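Local atomic coordinates of glycoside transferase (Listeria monocytogenes, PDB entry 6R2M), a protein that acts as an extracellular, monomeric glycoside hydrolase, probably breaking down the exopolysaccharide of the bacterium. Residues A[179-184]-A[213-218]; A[21-26]-A[61-66]; A[80-85]-A[147-152]. One frame throughout, in Å; residues are numbered along the deposited sequence.

Contact 1: residues A[179-184]-A[213-218]; sequences LPIQTV and MLIAMA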
loop_
_atom_site.group_PDB
_atom_site.type_symbol
_atom_site.label_atom_id
_atom_site.label_comp_id
_atom_site.label_asym_id
_atom_site.label_seq_id
_atom_site.Cartn_x
_atom_site.Cartn_y
_atom_site.Cartn_z
ATOM N N LEU A 179 19.747 -3.276 -0.108
ATOM C CA LEU A 179 20.706 -2.209 0.160
ATOM C C LEU A 179 20.074 -0.823 0.144
ATOM O O LEU A 179 20.448 -0.008 1.004
ATOM C CB LEU A 179 21.877 -2.273 -0.833
ATOM C CG LEU A 179 23.082 -1.397 -0.469
ATOM C CD1 LEU A 179 23.925 -2.108 0.570
ATOM C CD2 LEU A 179 23.935 -1.054 -1.684
ATOM N N PRO A 180 19.139 -0.486 -0.761
ATOM C CA PRO A 180 18.554 0.866 -0.703
ATOM C C PRO A 180 17.900 1.172 0.633
ATOM O O PRO A 180 18.197 2.213 1.231
ATOM C CB PRO A 180 17.550 0.863 -1.866
ATOM C CG PRO A 180 18.182 -0.076 -2.865
ATOM C CD PRO A 180 18.801 -1.164 -2.028
ATOM N N ILE A 181 17.035 0.286 1.136
ATOM C CA ILE A 181 16.351 0.597 2.391
ATOM C C ILE A 181 17.262 0.409 3.602
ATOM O O ILE A 181 17.006 0.990 4.665
ATOM C CB ILE A 181 15.055 -0.236 2.494
ATOM C CG1 ILE A 181 14.098 0.328 3.552
ATOM C CG2 ILE A 181 15.362 -1.704 2.765
ATOM C CD1 ILE A 181 13.546 1.716 3.224
ATOM N N GLN A 182 18.337 -0.362 3.467
ATOM C CA GLN A 182 19.301 -0.480 4.557
ATOM C C GLN A 182 20.167 0.759 4.711
ATOM O O GLN A 182 20.693 0.986 5.808
ATOM C CB GLN A 182 20.216 -1.681 4.337
ATOM C CG GLN A 182 19.544 -3.013 4.575
ATOM C CD GLN A 182 20.362 -4.181 4.031
ATOM O OE1 GLN A 182 21.378 -3.981 3.372
ATOM N NE2 GLN A 182 19.911 -5.401 4.298
ATOM N N THR A 183 20.327 1.554 3.659
ATOM C CA THR A 183 21.318 2.627 3.658
ATOM C C THR A 183 20.725 4.021 3.482
ATOM O O THR A 183 21.474 5.006 3.541
ATOM C CB THR A 183 22.375 2.367 2.575
ATOM O OG1 THR A 183 21.765 2.263 1.279
ATOM C CG2 THR A 183 23.098 1.059 2.861
ATOM N N VAL A 184 19.409 4.138 3.287
ATOM C CA VAL A 184 18.786 5.450 3.142
ATOM C C VAL A 184 18.857 6.205 4.468
ATOM O O VAL A 184 18.852 5.607 5.557
ATOM C CB VAL A 184 17.328 5.297 2.658
ATOM C CG1 VAL A 184 16.471 4.631 3.724
ATOM C CG2 VAL A 184 16.732 6.637 2.256
ATOM N N MET A 213 5.704 7.855 5.072
ATOM C CA MET A 213 5.320 6.843 6.054
ATOM C C MET A 213 5.590 5.445 5.520
ATOM O O MET A 213 6.020 4.559 6.266
ATOM C CB MET A 213 3.835 6.970 6.429
ATOM C CG MET A 213 3.490 8.144 7.339
ATOM S SD MET A 213 4.527 8.295 8.802
ATOM C CE MET A 213 4.415 6.631 9.484
ATOM N N LEU A 214 5.351 5.225 4.226
ATOM C CA LEU A 214 5.616 3.899 3.674
ATOM C C LEU A 214 7.109 3.573 3.733
ATOM O O LEU A 214 7.487 2.435 4.027
ATOM C CB LEU A 214 5.088 3.810 2.244
ATOM C CG LEU A 214 3.552 3.775 2.175
ATOM C CD1 LEU A 214 3.092 3.972 0.747
ATOM C CD2 LEU A 214 3.033 2.447 2.742
ATOM N N ILE A 215 7.974 4.558 3.473
ATOM C CA ILE A 215 9.415 4.326 3.578
ATOM C C ILE A 215 9.793 4.024 5.017
ATOM O O ILE A 215 10.587 3.118 5.296
ATOM C CB ILE A 215 10.205 5.538 3.045
ATOM C CG1 ILE A 215 9.867 5.778 1.579
ATOM C CG2 ILE A 215 11.735 5.330 3.249
ATOM C CD1 ILE A 215 10.309 7.128 1.080
ATOM N N ALA A 216 9.232 4.780 5.958
ATOM C CA ALA A 216 9.567 4.571 7.358
ATOM C C ALA A 216 9.184 3.176 7.812
ATOM O O ALA A 216 9.908 2.550 8.597
ATOM C CB ALA A 216 8.860 5.606 8.233
ATOM N N MET A 217 8.026 2.685 7.356
ATOM C CA MET A 217 7.621 1.339 7.737
ATOM C C MET A 217 8.517 0.279 7.098
ATOM O O MET A 217 8.877 -0.704 7.751
ATOM C CB MET A 217 6.153 1.121 7.380
ATOM C CG MET A 217 5.277 1.706 8.476
ATOM S SD MET A 217 3.537 1.338 8.320
ATOM C CE MET A 217 3.265 2.245 6.866
ATOM N N ALA A 218 8.895 0.463 5.832
ATOM C CA ALA A 218 9.828 -0.469 5.207
ATOM C C ALA A 218 11.180 -0.427 5.904
ATOM O O ALA A 218 11.839 -1.458 6.064
ATOM C CB ALA A 218 9.985 -0.140 3.725
#

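Contact 2: residues A[21-26]-A[61-66]; sequences SVQTYV and VEVNDS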
loop_
_atom_site.group_PDB
_atom_site.type_symbol
_atom_site.label_atom_id
_atom_site.label_comp_id
_atom_site.label_asym_id
_atom_site.label_seq_id
_atom_site.Cartn_x
_atom_site.Cartn_y
_atom_site.Cartn_z
ATOM N N SER A 21 -20.643 -4.370 5.651
ATOM C CA SER A 21 -21.044 -2.996 5.356
ATOM C C SER A 21 -20.097 -2.328 4.365
ATOM O O SER A 21 -20.542 -1.560 3.500
ATOM C CB SER A 21 -21.124 -2.195 6.656
ATOM O OG SER A 21 -19.924 -2.312 7.394
ATOM N N VAL A 22 -18.789 -2.585 4.484
ATOM C CA VAL A 22 -17.841 -2.000 3.541
ATOM C C VAL A 22 -18.084 -2.550 2.142
ATOM O O VAL A 22 -18.105 -1.803 1.159
ATOM C CB VAL A 22 -16.388 -2.245 3.993
ATOM C CG1 VAL A 22 -15.425 -1.935 2.844
ATOM C CG2 VAL A 22 -16.052 -1.399 5.203
ATOM N N GLN A 23 -18.270 -3.870 2.033
ATOM C CA GLN A 23 -18.562 -4.483 0.738
ATOM C C GLN A 23 -19.785 -3.842 0.092
ATOM O O GLN A 23 -19.774 -3.515 -1.100
ATOM C CB GLN A 23 -18.772 -5.993 0.905
ATOM C CG GLN A 23 -17.547 -6.733 1.446
ATOM C CD GLN A 23 -17.601 -6.930 2.962
ATOM O OE1 GLN A 23 -17.672 -5.967 3.724
ATOM N NE2 GLN A 23 -17.569 -8.181 3.397
ATOM N N THR A 24 -20.853 -3.655 0.875
ATOM C CA THR A 24 -22.061 -3.012 0.369
ATOM C C THR A 24 -21.774 -1.587 -0.071
ATOM O O THR A 24 -22.206 -1.167 -1.148
ATOM C CB THR A 24 -23.142 -3.036 1.445
ATOM O OG1 THR A 24 -23.486 -4.402 1.718
ATOM C CG2 THR A 24 -24.401 -2.291 0.990
ATOM N N TYR A 25 -20.989 -0.855 0.724
ATOM C CA TYR A 25 -20.667 0.530 0.398
ATOM C C TYR A 25 -19.794 0.615 -0.849
ATOM O O TYR A 25 -19.989 1.497 -1.694
ATOM C CB TYR A 25 -19.973 1.181 1.589
ATOM C CG TYR A 25 -19.717 2.643 1.403
ATOM C CD1 TYR A 25 -20.688 3.574 1.744
ATOM C CD2 TYR A 25 -18.518 3.104 0.875
ATOM C CE1 TYR A 25 -20.471 4.922 1.573
ATOM C CE2 TYR A 25 -18.283 4.468 0.702
ATOM C CZ TYR A 25 -19.276 5.366 1.068
ATOM O OH TYR A 25 -19.097 6.725 0.908
ATOM N N VAL A 26 -18.846 -0.312 -1.001
ATOM C CA VAL A 26 -18.001 -0.301 -2.190
ATOM C C VAL A 26 -18.821 -0.616 -3.435
ATOM O O VAL A 26 -18.663 0.027 -4.479
ATOM C CB VAL A 26 -16.837 -1.284 -2.001
ATOM C CG1 VAL A 26 -16.132 -1.545 -3.348
ATOM C CG2 VAL A 26 -15.859 -0.713 -0.964
ATOM N N VAL A 61 -9.849 -10.374 2.919
ATOM C CA VAL A 61 -9.248 -11.438 3.722
ATOM C C VAL A 61 -9.405 -11.127 5.201
ATOM O O VAL A 61 -9.738 -12.012 6.004
ATOM C CB VAL A 61 -7.771 -11.641 3.338
ATOM C CG1 VAL A 61 -7.104 -12.659 4.284
ATOM C CG2 VAL A 61 -7.659 -12.114 1.910
ATOM N N GLU A 62 -9.199 -9.859 5.580
ATOM C CA GLU A 62 -9.288 -9.476 6.984
ATOM C C GLU A 62 -10.685 -9.728 7.545
ATOM O O GLU A 62 -10.826 -10.145 8.701
ATOM C CB GLU A 62 -8.890 -8.002 7.153
ATOM C CG GLU A 62 -8.904 -7.502 8.585
ATOM C CD GLU A 62 -7.928 -8.241 9.492
ATOM O OE1 GLU A 62 -6.873 -8.715 9.006
ATOM O OE2 GLU A 62 -8.228 -8.341 10.704
ATOM N N VAL A 63 -11.729 -9.507 6.743
ATOM C CA VAL A 63 -13.103 -9.689 7.217
ATOM C C VAL A 63 -13.671 -11.057 6.836
ATOM O O VAL A 63 -14.874 -11.287 6.987
ATOM C CB VAL A 63 -14.038 -8.554 6.749
ATOM C CG1 VAL A 63 -13.545 -7.210 7.276
ATOM C CG2 VAL A 63 -14.192 -8.509 5.217
ATOM N N ASN A 64 -12.832 -11.976 6.359
ATOM C CA ASN A 64 -13.223 -13.378 6.166
ATOM C C ASN A 64 -14.331 -13.524 5.133
ATOM O O ASN A 64 -15.305 -14.241 5.348
ATOM C CB ASN A 64 -13.645 -14.033 7.492
ATOM C CG ASN A 64 -13.771 -15.546 7.376
ATOM O OD1 ASN A 64 -12.932 -16.192 6.750
ATOM N ND2 ASN A 64 -14.836 -16.107 7.941
ATOM N N ASP A 65 -14.204 -12.830 4.002
ATOM C CA ASP A 65 -15.243 -12.853 2.967
ATOM C C ASP A 65 -14.709 -13.532 1.705
ATOM O O ASP A 65 -14.262 -12.885 0.757
ATOM C CB ASP A 65 -15.744 -11.434 2.685
ATOM C CG ASP A 65 -16.934 -11.411 1.731
ATOM O OD1 ASP A 65 -17.322 -12.478 1.206
ATOM O OD2 ASP A 65 -17.480 -10.312 1.499
ATOM N N SER A 66 -14.795 -14.865 1.680
ATOM C CA SER A 66 -14.208 -15.584 0.553
ATOM C C SER A 66 -14.965 -15.344 -0.744
ATOM O O SER A 66 -14.352 -15.319 -1.821
ATOM C CB SER A 66 -14.146 -17.075 0.869
ATOM O OG SER A 66 -15.448 -17.608 0.749
#

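Contact 3: residues A[80-85]-A[147-152]; sequences FITEDN and YDFVHK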
loop_
_atom_site.group_PDB
_atom_site.type_symbol
_atom_site.label_atom_id
_atom_site.label_comp_id
_atom_site.label_asym_id
_atom_site.label_seq_id
_atom_site.Cartn_x
_atom_site.Cartn_y
_atom_site.Cartn_z
ATOM N N PHE A 80 -6.734 -7.194 -15.391
ATOM C CA PHE A 80 -5.434 -6.674 -14.982
ATOM C C PHE A 80 -4.268 -7.568 -15.370
ATOM O O PHE A 80 -3.198 -7.055 -15.723
ATOM C CB PHE A 80 -5.393 -6.457 -13.464
ATOM C CG PHE A 80 -6.274 -5.337 -12.971
ATOM C CD1 PHE A 80 -7.607 -5.565 -12.660
ATOM C CD2 PHE A 80 -5.762 -4.059 -12.793
ATOM C CE1 PHE A 80 -8.421 -4.533 -12.181
ATOM C CE2 PHE A 80 -6.577 -3.020 -12.320
ATOM C CZ PHE A 80 -7.899 -3.266 -12.017
ATOM N N ILE A 81 -4.426 -8.887 -15.319
ATOM C CA ILE A 81 -3.299 -9.796 -15.514
ATOM C C ILE A 81 -3.117 -10.089 -16.995
ATOM O O ILE A 81 -4.052 -10.539 -17.674
ATOM C CB ILE A 81 -3.492 -11.093 -14.720
ATOM C CG1 ILE A 81 -3.601 -10.755 -13.232
ATOM C CG2 ILE A 81 -2.301 -12.014 -14.971
ATOM C CD1 ILE A 81 -3.929 -11.942 -12.362
ATOM N N THR A 82 -1.910 -9.845 -17.496
ATOM C CA THR A 82 -1.610 -10.126 -18.895
ATOM C C THR A 82 -1.354 -11.612 -19.112
ATOM O O THR A 82 -1.235 -12.400 -18.171
ATOM C CB THR A 82 -0.396 -9.334 -19.361
ATOM O OG1 THR A 82 0.788 -9.855 -18.737
ATOM C CG2 THR A 82 -0.571 -7.854 -19.042
ATOM N N GLU A 83 -1.225 -11.987 -20.385
ATOM C CA GLU A 83 -0.960 -13.384 -20.696
ATOM C C GLU A 83 0.426 -13.826 -20.241
ATOM O O GLU A 83 0.643 -15.027 -20.058
ATOM C CB GLU A 83 -1.143 -13.636 -22.194
ATOM C CG GLU A 83 -0.061 -13.052 -23.084
ATOM C CD GLU A 83 -0.382 -13.214 -24.562
ATOM O OE1 GLU A 83 -1.070 -14.194 -24.925
ATOM O OE2 GLU A 83 0.057 -12.358 -25.361
ATOM N N ASP A 84 1.368 -12.899 -20.038
ATOM C CA ASP A 84 2.650 -13.250 -19.438
ATOM C C ASP A 84 2.726 -12.898 -17.950
ATOM O O ASP A 84 3.828 -12.714 -17.415
ATOM C CB ASP A 84 3.802 -12.612 -20.217
ATOM C CG ASP A 84 3.495 -11.206 -20.699
ATOM O OD1 ASP A 84 4.392 -10.592 -21.327
ATOM O OD2 ASP A 84 2.369 -10.707 -20.469
ATOM N N ASN A 85 1.570 -12.794 -17.280
ATOM C CA ASN A 85 1.476 -12.810 -15.825
ATOM C C ASN A 85 1.971 -11.520 -15.187
ATOM O O ASN A 85 2.386 -11.522 -14.028
ATOM C CB ASN A 85 2.220 -14.006 -15.228
ATOM C CG ASN A 85 1.600 -15.319 -15.627
ATOM O OD1 ASN A 85 0.467 -15.615 -15.258
ATOM N ND2 ASN A 85 2.339 -16.116 -16.391
ATOM N N TYR A 147 8.248 -2.693 -14.920
ATOM C CA TYR A 147 8.748 -3.240 -16.165
ATOM C C TYR A 147 7.688 -2.960 -17.215
ATOM O O TYR A 147 6.502 -3.239 -16.995
ATOM C CB TYR A 147 9.017 -4.743 -16.043
ATOM C CG TYR A 147 9.446 -5.422 -17.329
ATOM C CD1 TYR A 147 10.728 -5.250 -17.822
ATOM C CD2 TYR A 147 8.570 -6.245 -18.032
ATOM C CE1 TYR A 147 11.132 -5.876 -18.986
ATOM C CE2 TYR A 147 8.964 -6.875 -19.197
ATOM C CZ TYR A 147 10.244 -6.675 -19.666
ATOM O OH TYR A 147 10.658 -7.303 -20.816
ATOM N N ASP A 148 8.099 -2.356 -18.326
ATOM C CA ASP A 148 7.200 -2.186 -19.462
ATOM C C ASP A 148 7.237 -3.470 -20.280
ATOM O O ASP A 148 8.239 -3.777 -20.933
ATOM C CB ASP A 148 7.602 -0.972 -20.291
ATOM C CG ASP A 148 6.563 -0.612 -21.318
ATOM O OD1 ASP A 148 6.162 -1.504 -22.083
ATOM O OD2 ASP A 148 6.143 0.565 -21.360
ATOM N N PHE A 149 6.159 -4.239 -20.221
ATOM C CA PHE A 149 6.102 -5.548 -20.854
ATOM C C PHE A 149 5.682 -5.484 -22.314
ATOM O O PHE A 149 5.578 -6.538 -22.956
ATOM C CB PHE A 149 5.146 -6.464 -20.077
ATOM C CG PHE A 149 3.846 -5.815 -19.729
ATOM C CD1 PHE A 149 2.838 -5.712 -20.680
ATOM C CD2 PHE A 149 3.628 -5.293 -18.460
ATOM C CE1 PHE A 149 1.630 -5.104 -20.372
ATOM C CE2 PHE A 149 2.424 -4.692 -18.145
ATOM C CZ PHE A 149 1.427 -4.599 -19.102
ATOM N N VAL A 150 5.407 -4.296 -22.837
ATOM C CA VAL A 150 5.176 -4.101 -24.266
ATOM C C VAL A 150 6.444 -3.639 -24.971
ATOM O O VAL A 150 6.845 -4.212 -25.983
ATOM C CB VAL A 150 4.011 -3.115 -24.489
ATOM C CG1 VAL A 150 3.920 -2.713 -25.974
ATOM C CG2 VAL A 150 2.704 -3.735 -24.002
ATOM N N HIS A 151 7.107 -2.614 -24.431
ATOM C CA HIS A 151 8.374 -2.134 -24.966
ATOM C C HIS A 151 9.575 -2.892 -24.419
ATOM O O HIS A 151 10.687 -2.699 -24.926
ATOM C CB HIS A 151 8.528 -0.639 -24.680
ATOM C CG HIS A 151 7.437 0.190 -25.271
ATOM N ND1 HIS A 151 7.330 0.408 -26.628
ATOM C CD2 HIS A 151 6.393 0.838 -24.701
ATOM C CE1 HIS A 151 6.274 1.167 -26.867
ATOM N NE2 HIS A 151 5.685 1.438 -25.717
ATOM N N LYS A 152 9.370 -3.746 -23.414
ATOM C CA LYS A 152 10.422 -4.602 -22.856
ATOM C C LYS A 152 11.573 -3.751 -22.323
ATOM O O LYS A 152 12.746 -3.934 -22.668
ATOM C CB LYS A 152 10.879 -5.642 -23.879
ATOM C CG LYS A 152 9.687 -6.415 -24.433
ATOM C CD LYS A 152 10.056 -7.739 -25.075
ATOM C CE LYS A 152 8.813 -8.589 -25.286
ATOM N NZ LYS A 152 7.765 -7.869 -26.073
HETATM O O HOH W 1 6.435 -9.095 -22.317
#

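Contact 1: residues A[179-184]-A[213-218]
The flat groups between Ile-181 and helix 209-223 are backbone carbonyls, and the isoleucine side chain lies across two of them. Its CG1 sits over one face of the Ala-218 carbonyl, 3.8 Å from both Ala-218 C and Ala-218 O. Its end reaches the second from one side of the C=O direction, with Ile-181 CD1 3.9 Å from Ile-215 O. This is helix-on-helix packing: the single turn 179-183 is laid against the middle of helix 209-223, in a fold rich in helix and poor in strand, consistent with the (alpha/alpha)6 barrel of family 8 glycoside hydrolases.

CG1 of Ile-181 points away from its own backbone N (chi1 -163°), and this extension carries CD1 into the groove between residues one helical turn apart. There Ile-181 CD1 touches Ile-215 CG2 at 4.0 Å and the Ala-218 methyl at a similar range, both apolar contacts. The Ile-215 side chain runs at a slant to that of Ile-181 and also rests on Phe-190. All three touching residues are buried.

Polar links lie further along the same helix: Asn-223 ND2 is hydrogen-bonded to Ile-181 O, and Gln-182 NE2 to Glu-222 OE2. Val-184, just past the turn, lies on Tyr-219. The turn itself is braced from within, since Thr-183 OG1 donates to Leu-179 O over 2.6 Å, tilted 35° from the carbonyl plane.

Contact 2: residues A[21-26]-A[61-66]
Gln-23 sends CG away from its carbonyl carbon (chi1 -62°) and then bends sharply at chi2 (96°), turning its amide toward Asp-65, whose own CG is anti to the backbone N. The two side chains arrive from opposite directions, and Gln-23 NE2 donates to Asp-65 OD2 over 2.9 Å in an almost perfectly straight bond. The oxygen lies in the amide plane of Gln-23. On the acid side the donor comes from the anti side, somewhat out of the carboxylate plane; the amide and carboxylate planes are 53° apart. The Val-63 methyl CG2 lies 3.9 Å from Gln-23 NE2, a van der Waals contact.

All three residues are buried, and Gln-23 NE2 and Asp-65 OD2 each have a second partner. NE2 also donates to Ser-19 O, so two acceptors hold the amide, while the strongest partner of the Asp-65 carboxylate is Thr-68, whose OG1 meets OD2. These bonds would fix the rotation of both groups.

Helix 21-29 is thereby tied to the tight link between helices 50-62 and 66-79. That link is a Schellman motif with Asn-64 at C-prime, followed directly by Asp-65 as the side-chain N-cap of the next helix.

Contact 3: residues A[80-85]-A[147-152]
A type I beta turn from Thr-82 to Asn-85 faces the loop leaving strand 147-148, the backbones coming nearest at Asp-84 and Phe-149, whose CA atoms are 8.6 Å apart. The direct side-chain contact joins Thr-82 to Phe-149. The threonine methyl comes down obliquely on the ring: Thr-82 CG2 is 3.8 Å from both Phe-149 CE1 and Phe-149 CZ, an off-centre CH-pi contact with CG2 30° off the ring normal. Phe-149 places its CG between its own backbone N and carbonyl carbon (chi1 46°), which swings the ring toward the turn, where Phe-86 also meets it.

The hydroxyl of Thr-82 serves its own turn. OG1 donates to Asp-84 OD2, at an unusually short separation of 2.5 Å, and is also bonded to the backbone N of Phe-86. The other carboxylate oxygen looks across the contact to a water, which donates to Asp-84 OD1 (2.7 Å) and to Phe-149 O (2.8 Å). The bridge is polar and lies beside the methyl-on-ring touch, so the two loops are joined by one apolar and one water-mediated link near the protein surface.

Asp-148 braces the second loop. Its OD1 accepts two backbone N-H groups: His-151 N, 2.8 Å from Asp-148 OD1, comes from above the carboxylate plane, while Val-150 N arrives nearly along the C-O axis. Asp-148 OD2 lies at the edge of the His-151 ring and is bonded to Thr-96 OG1. Strands 147-148 and 153-154 form a small antiparallel beta hairpin; its connecting loop begins with an Asx turn at Asp-148, extended to an Asx motif by the bond from His-151 N, and packs here against the beta turn that follows helix 66-79.

How the contacts relate
The three contacts are separate points in a single-chain fold, in series along the sequence: contact 2 closes before contact 3 opens, and contact 3 before contact 1. Their centres are well spread, about 31 Å between contacts 1 and 2, 30 Å between 2 and 3, and 27 Å between 1 and 3. Even the nearest atoms, those of contacts 2 and 3, stay about 12 Å apart. Contacts 1 and 2 lie on opposite sides of the chain's centre. Helix 66-79 gives contacts 2 and 3 a common element: residues 61-66 lead into it and residues 80-85 follow it. Burial differs, with contacts 1 and 2 buried and contact 3 near the surface.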